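Local coordinates for protein RNA-dependent RNA Polymerase (Bombyx mori cytoplasmic polyhedrosis virus, PDB 6TZ0) that catalyses RNA-templated RNA synthesis in a double-stranded RNA virus, most likely both conservative plus-strand transcription and minus-strand synthesis during genome replication, at residues Phe206-Cys211 / Leu741-Asp746; Ser241-Lys246 / Thr343-Leu348; Glu478-Gln481 / Arg485-Ala488. All blocks are in the same frame, centred on the assembly; numbering follows the deposited sequence.

Contact 1 (Phe206-Cys211 / Leu741-Asp746); sequences FVYTCC and LWTRED
Cys-211, on helix 206-218, packs against the indole of Trp-742. Its CB sits over one face of the five-membered ring, 4.0 Å from the centroid and 15° off the normal, a CH-pi contact. With chi1 at -73° the sulfur is anti to the carbonyl carbon, which puts SG above the same pyrrole ring but farther off, in a distant sulfur-aromatic contact. CB of Leu-741 lies over the opposite face, 3.8 Å above the plane and toward the rim, so the indole has a carbon on each side. Beside this, Thr-743 CG2 lies 3.9 Å from Tyr-208 CD1 and approaches the phenol ring obliquely. All four touching residues are buried.

The far end of the loop is looser. Residues 744-746 are partly exposed and do not touch the helix segment. Arg-744 turns back on Asp-746. Arg-744 NE donates to Asp-746 O at 3.2 Å, with the acceptor in the guanidinium plane. Arg-744 NH2 makes a salt bridge to Asp-746 OD1, and NH1 another to Glu-759 OE2.

The polar ends of the packed side chains are satisfied outside the contact. Trp-742 NE1 bonds to Thr-215 OG1, Tyr-208 OH to Lys-139 N, and Thr-743 OG1 to Ser-740 OG. The two segments are thus joined by apolar, aromatic and sulfur packing. Thr-215, one turn along the same helix, and Lys-139 would limit how the two rings turn.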
ATOM      1  N   PHE A 206       4.428   8.890  28.906  1.00 41.37           N
ATOM      2  CA  PHE A 206       5.513   8.337  29.701  1.00 41.37           C
ATOM      3  C   PHE A 206       5.108   7.110  30.482  1.00 41.37           C
ATOM      4  O   PHE A 206       5.986   6.386  30.952  1.00 41.37           O
ATOM      5  CB  PHE A 206       6.079   9.394  30.623  1.00 41.37           C
ATOM      6  CG  PHE A 206       6.916  10.359  29.909  1.00 41.37           C
ATOM      7  CD1 PHE A 206       8.213  10.023  29.568  1.00 41.37           C
ATOM      8  CD2 PHE A 206       6.405  11.569  29.510  1.00 41.37           C
ATOM      9  CE1 PHE A 206       8.990  10.892  28.873  1.00 41.37           C
ATOM     10  CE2 PHE A 206       7.181  12.444  28.815  1.00 41.37           C
ATOM     11  CZ  PHE A 206       8.473  12.098  28.498  1.00 41.37           C
ATOM     12  N   VAL A 207       3.812   6.835  30.598  1.00 42.27           N
ATOM     13  CA  VAL A 207       3.381   5.531  31.084  1.00 42.27           C
ATOM     14  C   VAL A 207       3.837   4.448  30.118  1.00 42.27           C
ATOM     15  O   VAL A 207       4.404   3.426  30.525  1.00 42.27           O
ATOM     16  CB  VAL A 207       1.856   5.523  31.278  1.00 42.27           C
ATOM     17  CG1 VAL A 207       1.382   4.169  31.775  1.00 42.27           C
ATOM     18  CG2 VAL A 207       1.452   6.618  32.230  1.00 42.27           C
ATOM     19  N   TYR A 208       3.664   4.693  28.817  1.00 42.28           N
ATOM     20  CA  TYR A 208       4.105   3.745  27.806  1.00 42.28           C
ATOM     21  C   TYR A 208       5.622   3.704  27.708  1.00 42.28           C
ATOM     22  O   TYR A 208       6.198   2.643  27.438  1.00 42.28           O
ATOM     23  CB  TYR A 208       3.502   4.109  26.453  1.00 42.28           C
ATOM     24  CG  TYR A 208       1.995   4.190  26.434  1.00 42.28           C
ATOM     25  CD1 TYR A 208       1.222   3.058  26.634  1.00 42.28           C
ATOM     26  CD2 TYR A 208       1.349   5.380  26.134  1.00 42.28           C
ATOM     27  CE1 TYR A 208      -0.151   3.121  26.605  1.00 42.28           C
ATOM     28  CE2 TYR A 208      -0.028   5.449  26.089  1.00 42.28           C
ATOM     29  CZ  TYR A 208      -0.772   4.315  26.324  1.00 42.28           C
ATOM     30  OH  TYR A 208      -2.142   4.360  26.281  1.00 42.28           O
ATOM     31  N   THR A 209       6.278   4.843  27.933  1.00 39.85           N
ATOM     32  CA  THR A 209       7.739   4.883  27.960  1.00 39.85           C
ATOM     33  C   THR A 209       8.300   4.054  29.114  1.00 39.85           C
ATOM     34  O   THR A 209       9.260   3.295  28.930  1.00 39.85           O
ATOM     35  CB  THR A 209       8.212   6.331  28.062  1.00 39.85           C
ATOM     36  OG1 THR A 209       7.650   7.090  26.985  1.00 39.85           O
ATOM     37  CG2 THR A 209       9.719   6.415  27.982  1.00 39.85           C
ATOM     38  N   CYS A 210       7.707   4.181  30.306  1.00 40.44           N
ATOM     39  CA  CYS A 210       8.092   3.352  31.442  1.00 40.44           C
ATOM     40  C   CYS A 210       7.788   1.880  31.201  1.00 40.44           C
ATOM     41  O   CYS A 210       8.559   1.018  31.641  1.00 40.44           O
ATOM     42  CB  CYS A 210       7.388   3.827  32.713  1.00 40.44           C
ATOM     43  SG  CYS A 210       7.945   5.409  33.365  1.00 40.44           S
ATOM     44  N   CYS A 211       6.689   1.577  30.500  1.00 40.17           N
ATOM     45  CA  CYS A 211       6.400   0.190  30.133  1.00 40.17           C
ATOM     46  C   CYS A 211       7.463  -0.378  29.199  1.00 40.17           C
ATOM     47  O   CYS A 211       7.878  -1.533  29.351  1.00 40.17           O
ATOM     48  CB  CYS A 211       5.019   0.080  29.491  1.00 40.17           C
ATOM     49  SG  CYS A 211       3.627   0.266  30.610  1.00 40.17           S
ATOM     50  N   LEU A 741       4.786  -4.231  22.765  1.00 42.77           N
ATOM     51  CA  LEU A 741       3.813  -5.042  23.475  1.00 42.77           C
ATOM     52  C   LEU A 741       2.679  -4.221  24.070  1.00 42.77           C
ATOM     53  O   LEU A 741       1.761  -4.806  24.650  1.00 42.77           O
ATOM     54  CB  LEU A 741       4.503  -5.825  24.594  1.00 42.77           C
ATOM     55  CG  LEU A 741       5.553  -6.867  24.226  1.00 42.77           C
ATOM     56  CD1 LEU A 741       6.195  -7.424  25.480  1.00 42.77           C
ATOM     57  CD2 LEU A 741       4.934  -7.976  23.413  1.00 42.77           C
ATOM     58  N   TRP A 742       2.710  -2.894  23.953  1.00 43.37           N
ATOM     59  CA  TRP A 742       1.840  -2.051  24.758  1.00 43.37           C
ATOM     60  C   TRP A 742       1.043  -1.018  23.975  1.00 43.37           C
ATOM     61  O   TRP A 742       0.007  -0.571  24.479  1.00 43.37           O
ATOM     62  CB  TRP A 742       2.665  -1.333  25.839  1.00 43.37           C
ATOM     63  CG  TRP A 742       3.507  -2.290  26.642  1.00 43.37           C
ATOM     64  CD1 TRP A 742       4.865  -2.431  26.579  1.00 43.37           C
ATOM     65  CD2 TRP A 742       3.040  -3.296  27.539  1.00 43.37           C
ATOM     66  NE1 TRP A 742       5.274  -3.434  27.424  1.00 43.37           N
ATOM     67  CE2 TRP A 742       4.170  -3.980  28.024  1.00 43.37           C
ATOM     68  CE3 TRP A 742       1.779  -3.666  28.000  1.00 43.37           C
ATOM     69  CZ2 TRP A 742       4.071  -5.018  28.937  1.00 43.37           C
ATOM     70  CZ3 TRP A 742       1.682  -4.695  28.908  1.00 43.37           C
ATOM     71  CH2 TRP A 742       2.821  -5.357  29.370  1.00 43.37           C
ATOM     72  N   THR A 743       1.472  -0.620  22.781  1.00 46.04           N
ATOM     73  CA  THR A 743       0.771   0.389  21.999  1.00 46.04           C
ATOM     74  C   THR A 743       0.237  -0.220  20.707  1.00 46.04           C
ATOM     75  O   THR A 743       0.588  -1.338  20.334  1.00 46.04           O
ATOM     76  CB  THR A 743       1.683   1.582  21.694  1.00 46.04           C
ATOM     77  OG1 THR A 743       2.781   1.147  20.889  1.00 46.04           O
ATOM     78  CG2 THR A 743       2.232   2.176  22.972  1.00 46.04           C
ATOM     79  N   ARG A 744      -0.629   0.533  20.024  1.00 52.09           N
ATOM     80  CA  ARG A 744      -1.223   0.097  18.766  1.00 52.09           C
ATOM     81  C   ARG A 744      -1.195   1.214  17.736  1.00 52.09           C
ATOM     82  O   ARG A 744      -0.820   2.353  18.019  1.00 52.09           O
ATOM     83  CB  ARG A 744      -2.674  -0.355  18.924  1.00 52.09           C
ATOM     84  CG  ARG A 744      -2.849  -1.628  19.662  1.00 52.09           C
ATOM     85  CD  ARG A 744      -4.305  -2.005  19.740  1.00 52.09           C
ATOM     86  NE  ARG A 744      -4.843  -2.338  18.429  1.00 52.09           N
ATOM     87  CZ  ARG A 744      -4.783  -3.550  17.893  1.00 52.09           C
ATOM     88  NH1 ARG A 744      -4.209  -4.540  18.558  1.00 52.09           N
ATOM     89  NH2 ARG A 744      -5.297  -3.775  16.692  1.00 52.09           N
ATOM     90  N   GLU A 745      -1.604   0.857  16.516  1.00 59.08           N
ATOM     91  CA  GLU A 745      -1.831   1.855  15.479  1.00 59.08           C
ATOM     92  C   GLU A 745      -3.203   2.491  15.628  1.00 59.08           C
ATOM     93  O   GLU A 745      -3.347   3.711  15.502  1.00 59.08           O
ATOM     94  CB  GLU A 745      -1.675   1.222  14.096  1.00 59.08           C
ATOM     95  CG  GLU A 745      -1.915   2.183  12.947  1.00 59.08           C
ATOM     96  CD  GLU A 745      -1.677   1.561  11.589  1.00 59.08           C
ATOM     97  OE1 GLU A 745      -1.342   0.359  11.532  1.00 59.08           O
ATOM     98  OE2 GLU A 745      -1.823   2.278  10.576  1.00 59.08           O
ATOM     99  N   ASP A 746      -4.216   1.684  15.908  1.00 66.66           N
ATOM    100  CA  ASP A 746      -5.574   2.164  16.079  1.00 66.66           C
ATOM    101  C   ASP A 746      -6.119   1.757  17.441  1.00 66.66           C
ATOM    102  O   ASP A 746      -5.756   0.715  17.991  1.00 66.66           O
ATOM    103  CB  ASP A 746      -6.487   1.641  14.963  1.00 66.66           C
ATOM    104  CG  ASP A 746      -6.410   0.133  14.796  1.00 66.66           C
ATOM    105  OD1 ASP A 746      -5.531  -0.508  15.408  1.00 66.66           O
ATOM    106  OD2 ASP A 746      -7.246  -0.419  14.052  1.00 66.66           O
TER

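Contact 2 (Ser241-Lys246 / Thr343-Leu348); sequences SYIDEK and TFLATL
Ile-243 and Leu-345 make the apolar part of this contact. The CG2 branch of Ile-243 rests 3.7 Å from Leu-345 CD2 and slightly farther from Leu-345 CG. The two side chains pass alongside one another, pointing opposite ways. In Ile-243 a chi1 of -54° places CG1 beside the backbone N and so turns CG2 anti to it, and CG2 alone meets the leucine. One helical turn on, Lys-246 reaches Thr-343 at about a right angle, with Lys-246 NZ 4.1 Å from Thr-343 OG1. That is an approach, not a bond.

The next shell explains where the lysine goes. Its chain bends at chi3 (65°), and its CD lies over the centre of the Tyr-242 ring, 3.5 Å above the plane. The ammonium end then makes a salt bridge with Asp-341 OD2. Tyr-242 OH hydrogen-bonds to the same carboxylate oxygen. On the loop side, Thr-343 packs on Tyr-208 of helix 206-218, and Thr-347 OG1 bonds to Asp-102 O.

At the start of the helix, Ser-241 holds the N-cap position, but its side chain makes no capping bond. Its OG donates instead to Asp-244 OD2 at 3.0 Å, from above the carboxylate plane. Backbone bonding begins at once, with Glu-245 N to Ser-241 O.

The contact joins helix 242-248 to the loop between helices 325-339 and 349-356. Lys-246 is buried, and its charge is met by Asp-341. The ion pair would favour both charged forms; the tyrosine hydroxyl would further stabilise the carboxylate.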
ATOM      1  N   SER A 241      10.207  19.296  22.980  1.00 43.55           N
ATOM      2  CA  SER A 241       9.238  18.570  22.173  1.00 43.55           C
ATOM      3  C   SER A 241       9.782  17.166  22.012  1.00 43.55           C
ATOM      4  O   SER A 241      10.866  16.986  21.457  1.00 43.55           O
ATOM      5  CB  SER A 241       9.024  19.232  20.818  1.00 43.55           C
ATOM      6  OG  SER A 241       8.094  18.499  20.044  1.00 43.55           O
ATOM      7  N   TYR A 242       9.029  16.184  22.501  1.00 42.09           N
ATOM      8  CA  TYR A 242       9.583  14.854  22.718  1.00 42.09           C
ATOM      9  C   TYR A 242       9.801  14.109  21.408  1.00 42.09           C
ATOM     10  O   TYR A 242      10.892  13.577  21.164  1.00 42.09           O
ATOM     11  CB  TYR A 242       8.658  14.098  23.669  1.00 42.09           C
ATOM     12  CG  TYR A 242       9.044  12.689  24.006  1.00 42.09           C
ATOM     13  CD1 TYR A 242      10.261  12.408  24.604  1.00 42.09           C
ATOM     14  CD2 TYR A 242       8.141  11.653  23.841  1.00 42.09           C
ATOM     15  CE1 TYR A 242      10.604  11.121  24.945  1.00 42.09           C
ATOM     16  CE2 TYR A 242       8.468  10.365  24.188  1.00 42.09           C
ATOM     17  CZ  TYR A 242       9.699  10.107  24.743  1.00 42.09           C
ATOM     18  OH  TYR A 242      10.032   8.823  25.090  1.00 42.09           O
ATOM     19  N   ILE A 243       8.798  14.112  20.530  1.00 43.17           N
ATOM     20  CA  ILE A 243       8.877  13.344  19.294  1.00 43.17           C
ATOM     21  C   ILE A 243       9.853  13.990  18.315  1.00 43.17           C
ATOM     22  O   ILE A 243      10.604  13.292  17.621  1.00 43.17           O
ATOM     23  CB  ILE A 243       7.473  13.193  18.689  1.00 43.17           C
ATOM     24  CG1 ILE A 243       6.511  12.595  19.715  1.00 43.17           C
ATOM     25  CG2 ILE A 243       7.510  12.312  17.485  1.00 43.17           C
ATOM     26  CD1 ILE A 243       6.891  11.227  20.196  1.00 43.17           C
ATOM     27  N   ASP A 244       9.885  15.323  18.269  1.00 44.56           N
ATOM     28  CA  ASP A 244      10.795  16.028  17.369  1.00 44.56           C
ATOM     29  C   ASP A 244      12.248  15.804  17.755  1.00 44.56           C
ATOM     30  O   ASP A 244      13.100  15.567  16.888  1.00 44.56           O
ATOM     31  CB  ASP A 244      10.482  17.520  17.371  1.00 44.56           C
ATOM     32  CG  ASP A 244       9.186  17.840  16.677  1.00 44.56           C
ATOM     33  OD1 ASP A 244       8.828  17.119  15.729  1.00 44.56           O
ATOM     34  OD2 ASP A 244       8.523  18.810  17.081  1.00 44.56           O
ATOM     35  N   GLU A 245      12.545  15.846  19.053  1.00 45.91           N
ATOM     36  CA  GLU A 245      13.914  15.619  19.488  1.00 45.91           C
ATOM     37  C   GLU A 245      14.307  14.156  19.362  1.00 45.91           C
ATOM     38  O   GLU A 245      15.472  13.858  19.102  1.00 45.91           O
ATOM     39  CB  GLU A 245      14.110  16.111  20.916  1.00 45.91           C
ATOM     40  CG  GLU A 245      14.110  17.616  21.023  1.00 45.91           C
ATOM     41  CD  GLU A 245      15.307  18.239  20.334  1.00 45.91           C
ATOM     42  OE1 GLU A 245      16.395  17.625  20.358  1.00 45.91           O
ATOM     43  OE2 GLU A 245      15.159  19.335  19.757  1.00 45.91           O
ATOM     44  N   LYS A 246      13.356  13.231  19.530  1.00 41.93           N
ATOM     45  CA  LYS A 246      13.645  11.822  19.263  1.00 41.93           C
ATOM     46  C   LYS A 246      13.982  11.584  17.797  1.00 41.93           C
ATOM     47  O   LYS A 246      14.943  10.875  17.483  1.00 41.93           O
ATOM     48  CB  LYS A 246      12.459  10.958  19.671  1.00 41.93           C
ATOM     49  CG  LYS A 246      12.373  10.636  21.137  1.00 41.93           C
ATOM     50  CD  LYS A 246      10.958  10.245  21.459  1.00 41.93           C
ATOM     51  CE  LYS A 246      10.539   8.982  20.781  1.00 41.93           C
ATOM     52  NZ  LYS A 246       9.122   8.717  21.115  1.00 41.93           N
ATOM     53  N   THR A 343       6.448   3.415  21.336  1.00 50.16           N
ATOM     54  CA  THR A 343       5.147   3.959  20.973  1.00 50.16           C
ATOM     55  C   THR A 343       5.084   4.267  19.484  1.00 50.16           C
ATOM     56  O   THR A 343       6.099   4.542  18.841  1.00 50.16           O
ATOM     57  CB  THR A 343       4.855   5.240  21.751  1.00 50.16           C
ATOM     58  OG1 THR A 343       5.791   6.255  21.370  1.00 50.16           O
ATOM     59  CG2 THR A 343       4.993   4.994  23.221  1.00 50.16           C
ATOM     60  N   PHE A 344       3.875   4.223  18.936  1.00 51.05           N
ATOM     61  CA  PHE A 344       3.705   4.628  17.550  1.00 51.05           C
ATOM     62  C   PHE A 344       3.563   6.139  17.500  1.00 51.05           C
ATOM     63  O   PHE A 344       2.811   6.733  18.275  1.00 51.05           O
ATOM     64  CB  PHE A 344       2.496   3.959  16.904  1.00 51.05           C
ATOM     65  CG  PHE A 344       2.665   2.483  16.625  1.00 51.05           C
ATOM     66  CD1 PHE A 344       3.831   1.802  16.920  1.00 51.05           C
ATOM     67  CD2 PHE A 344       1.665   1.798  15.978  1.00 51.05           C
ATOM     68  CE1 PHE A 344       3.958   0.454  16.643  1.00 51.05           C
ATOM     69  CE2 PHE A 344       1.784   0.453  15.692  1.00 51.05           C
ATOM     70  CZ  PHE A 344       2.931  -0.216  16.022  1.00 51.05           C
ATOM     71  N   LEU A 345       4.303   6.761  16.600  1.00 50.17           N
ATOM     72  CA  LEU A 345       4.431   8.209  16.546  1.00 50.17           C
ATOM     73  C   LEU A 345       3.259   8.770  15.749  1.00 50.17           C
ATOM     74  O   LEU A 345       3.084   8.424  14.577  1.00 50.17           O
ATOM     75  CB  LEU A 345       5.770   8.578  15.906  1.00 50.17           C
ATOM     76  CG  LEU A 345       7.086   8.533  16.699  1.00 50.17           C
ATOM     77  CD1 LEU A 345       7.526   7.149  17.139  1.00 50.17           C
ATOM     78  CD2 LEU A 345       8.176   9.114  15.839  1.00 50.17           C
ATOM     79  N   ALA A 346       2.449   9.620  16.379  1.00 48.13           N
ATOM     80  CA  ALA A 346       1.227  10.087  15.740  1.00 48.13           C
ATOM     81  C   ALA A 346       0.813  11.447  16.265  1.00 48.13           C
ATOM     82  O   ALA A 346       0.772  11.658  17.477  1.00 48.13           O
ATOM     83  CB  ALA A 346       0.073   9.121  15.973  1.00 48.13           C
ATOM     84  N   THR A 347       0.473  12.339  15.340  1.00 45.72           N
ATOM     85  CA  THR A 347      -0.209  13.598  15.633  1.00 45.72           C
ATOM     86  C   THR A 347      -1.200  13.883  14.515  1.00 45.72           C
ATOM     87  O   THR A 347      -1.610  12.985  13.773  1.00 45.72           O
ATOM     88  CB  THR A 347       0.760  14.773  15.809  1.00 45.72           C
ATOM     89  OG1 THR A 347       1.741  14.764  14.765  1.00 45.72           O
ATOM     90  CG2 THR A 347       1.376  14.783  17.191  1.00 45.72           C
ATOM     91  N   LEU A 348      -1.630  15.144  14.437  1.00 44.79           N
ATOM     92  CA  LEU A 348      -2.470  15.613  13.345  1.00 44.79           C
ATOM     93  C   LEU A 348      -1.731  15.489  12.023  1.00 44.79           C
ATOM     94  O   LEU A 348      -0.569  15.882  11.912  1.00 44.79           O
ATOM     95  CB  LEU A 348      -2.865  17.074  13.565  1.00 44.79           C
ATOM     96  CG  LEU A 348      -3.729  17.491  14.753  1.00 44.79           C
ATOM     97  CD1 LEU A 348      -3.834  19.003  14.781  1.00 44.79           C
ATOM     98  CD2 LEU A 348      -5.102  16.861  14.706  1.00 44.79           C
TER

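Contact 3 (Glu478-Gln481 / Arg485-Ala488); sequences ERQQ and RQRA
Gln-486 carries the side-chain part of this contact and reaches across to Glu-478 and Arg-479. Its CB lies 4.2 Å from the carbonyl oxygen of Arg-479. Gln-486 CG comes closer to Arg-479 O, at 3.3 Å. With chi1 at -164° and an extended chain beyond CG, the side chain runs straight on to the carboxylate of Glu-478. Gln-486 CD is 3.9 Å from Glu-478 OE1. At the tip, Gln-486 NE2 donates to Glu-478 OE1 at 3.1 Å, with an angle of 158° at the hydrogen. The oxygen is met from well above the carboxylate plane, and the two flat groups are turned 60° against each other. NE2 has a second, weak hydrogen bond to Thr-347 O, so one amide nitrogen joins this turn to the 343-348 loop.

The backbones run roughly antiparallel. Arg-479 N makes a weak bond to Gln-486 O at 3.3 Å. Beyond it, Arg-479 and Arg-487 lie side by side and point the same way. Their chains are extended, with Arg-479 CD 4.1 Å from Arg-487 CD, and their guanidinium planes are nearly perpendicular.

The two segments are the arms of the connection between strands 474-477 and 489-491, which are antiparallel neighbours in one sheet. Arg-485 is a UTP-binding residue, although no nucleotide is bound to this chain in the model. The side chain of Arg-487 is about 5 Å from that of Asp-552, another residue of the UTP site. An arginine-rich hairpin at the nucleotide site is consistent with motif F in the fingers of viral RNA polymerases.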
ATOM      1  N   GLU A 478      -3.659   8.401   6.777  1.00 55.56           N
ATOM      2  CA  GLU A 478      -2.395   8.422   7.490  1.00 55.56           C
ATOM      3  C   GLU A 478      -2.055   7.039   8.045  1.00 55.56           C
ATOM      4  O   GLU A 478      -2.799   6.071   7.878  1.00 55.56           O
ATOM      5  CB  GLU A 478      -2.445   9.509   8.562  1.00 55.56           C
ATOM      6  CG  GLU A 478      -3.623   9.413   9.510  1.00 55.56           C
ATOM      7  CD  GLU A 478      -3.313   8.550  10.698  1.00 55.56           C
ATOM      8  OE1 GLU A 478      -2.114   8.335  10.934  1.00 55.56           O
ATOM      9  OE2 GLU A 478      -4.250   8.087  11.384  1.00 55.56           O
ATOM     10  N   ARG A 479      -0.908   6.943   8.714  1.00 57.35           N
ATOM     11  CA  ARG A 479      -0.372   5.671   9.175  1.00 57.35           C
ATOM     12  C   ARG A 479       0.325   5.890  10.515  1.00 57.35           C
ATOM     13  O   ARG A 479       0.645   7.017  10.891  1.00 57.35           O
ATOM     14  CB  ARG A 479       0.585   5.085   8.114  1.00 57.35           C
ATOM     15  CG  ARG A 479       1.035   3.647   8.320  1.00 57.35           C
ATOM     16  CD  ARG A 479       1.919   3.138   7.202  1.00 57.35           C
ATOM     17  NE  ARG A 479       2.460   1.821   7.526  1.00 57.35           N
ATOM     18  CZ  ARG A 479       1.822   0.676   7.313  1.00 57.35           C
ATOM     19  NH1 ARG A 479       0.611   0.677   6.772  1.00 57.35           N
ATOM     20  NH2 ARG A 479       2.392  -0.474   7.642  1.00 57.35           N
ATOM     21  N   GLN A 480       0.493   4.816  11.276  1.00 56.35           N
ATOM     22  CA  GLN A 480       1.421   4.787  12.394  1.00 56.35           C
ATOM     23  C   GLN A 480       2.414   3.656  12.209  1.00 56.35           C
ATOM     24  O   GLN A 480       2.051   2.572  11.744  1.00 56.35           O
ATOM     25  CB  GLN A 480       0.726   4.579  13.740  1.00 56.35           C
ATOM     26  CG  GLN A 480       0.192   5.800  14.434  1.00 56.35           C
ATOM     27  CD  GLN A 480      -1.054   6.348  13.808  1.00 56.35           C
ATOM     28  OE1 GLN A 480      -1.094   7.499  13.403  1.00 56.35           O
ATOM     29  NE2 GLN A 480      -2.091   5.524  13.730  1.00 56.35           N
ATOM     30  N   GLN A 481       3.666   3.927  12.564  1.00 55.11           N
ATOM     31  CA  GLN A 481       4.600   2.891  12.972  1.00 55.11           C
ATOM     32  C   GLN A 481       5.649   3.537  13.859  1.00 55.11           C
ATOM     33  O   GLN A 481       5.908   4.738  13.763  1.00 55.11           O
ATOM     34  CB  GLN A 481       5.250   2.152  11.793  1.00 55.11           C
ATOM     35  CG  GLN A 481       6.138   2.956  10.875  1.00 55.11           C
ATOM     36  CD  GLN A 481       6.667   2.088   9.749  1.00 55.11           C
ATOM     37  OE1 GLN A 481       6.396   0.890   9.707  1.00 55.11           O
ATOM     38  NE2 GLN A 481       7.422   2.679   8.839  1.00 55.11           N
ATOM     39  N   ARG A 485       8.209   8.528  11.059  1.00 51.31           N
ATOM     40  CA  ARG A 485       7.224   9.591  10.890  1.00 51.31           C
ATOM     41  C   ARG A 485       5.851   9.019  10.516  1.00 51.31           C
ATOM     42  O   ARG A 485       5.625   7.808  10.500  1.00 51.31           O
ATOM     43  CB  ARG A 485       7.700  10.580   9.834  1.00 51.31           C
ATOM     44  CG  ARG A 485       8.936  11.356  10.231  1.00 51.31           C
ATOM     45  CD  ARG A 485       9.400  12.250   9.094  1.00 51.31           C
ATOM     46  NE  ARG A 485       9.815  11.452   7.943  1.00 51.31           N
ATOM     47  CZ  ARG A 485      10.180  11.953   6.768  1.00 51.31           C
ATOM     48  NH1 ARG A 485      10.200  13.266   6.576  1.00 51.31           N
ATOM     49  NH2 ARG A 485      10.535  11.134   5.787  1.00 51.31           N
ATOM     50  N   GLN A 486       4.907   9.911  10.212  1.00 51.67           N
ATOM     51  CA  GLN A 486       3.514   9.482  10.161  1.00 51.67           C
ATOM     52  C   GLN A 486       3.142   8.815   8.834  1.00 51.67           C
ATOM     53  O   GLN A 486       2.276   7.936   8.833  1.00 51.67           O
ATOM     54  CB  GLN A 486       2.591  10.662  10.467  1.00 51.67           C
ATOM     55  CG  GLN A 486       1.169  10.245  10.817  1.00 51.67           C
ATOM     56  CD  GLN A 486       0.280  11.398  11.201  1.00 51.67           C
ATOM     57  OE1 GLN A 486       0.684  12.553  11.157  1.00 51.67           O
ATOM     58  NE2 GLN A 486      -0.944  11.087  11.594  1.00 51.67           N
ATOM     59  N   ARG A 487       3.788   9.189   7.720  1.00 53.10           N
ATOM     60  CA  ARG A 487       3.747   8.448   6.446  1.00 53.10           C
ATOM     61  C   ARG A 487       2.320   8.350   5.880  1.00 53.10           C
ATOM     62  O   ARG A 487       1.650   7.318   5.949  1.00 53.10           O
ATOM     63  CB  ARG A 487       4.403   7.069   6.616  1.00 53.10           C
ATOM     64  CG  ARG A 487       4.586   6.228   5.357  1.00 53.10           C
ATOM     65  CD  ARG A 487       5.292   4.929   5.689  1.00 53.10           C
ATOM     66  NE  ARG A 487       5.318   4.007   4.559  1.00 53.10           N
ATOM     67  CZ  ARG A 487       6.230   4.027   3.595  1.00 53.10           C
ATOM     68  NH1 ARG A 487       6.176   3.142   2.610  1.00 53.10           N
ATOM     69  NH2 ARG A 487       7.194   4.935   3.610  1.00 53.10           N
ATOM     70  N   ALA A 488       1.834   9.496   5.410  1.00 50.96           N
ATOM     71  CA  ALA A 488       0.533   9.557   4.749  1.00 50.96           C
ATOM     72  C   ALA A 488       0.520   8.743   3.457  1.00 50.96           C
ATOM     73  O   ALA A 488       1.289   9.012   2.531  1.00 50.96           O
ATOM     74  CB  ALA A 488       0.176  11.010   4.448  1.00 50.96           C
TER

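Contacts 2 and 3 are closest, with centres about 11 Å apart; contacts 1 and 2 are about 13 Å apart, and 1 and 3 about 17 Å. The 343-348 loop lies among them. Its Thr-343 CG2 is 3.7 Å from Tyr-208 CB of contact 1. Phe-344 CD2 packs on Arg-744 O, and Phe-344 CB lies 3.7 Å from Gln-480 CB of contact 3. Along the chain, contacts 2 and 3 are both nested within the span closed by contact 1. The side chain of Leu-345 is about 6 Å from that of Arg-485, the UTP-site residue in contact 3. Trp-742 is about 8 Å, side chain to side chain, from Arg-147 of the ATP site.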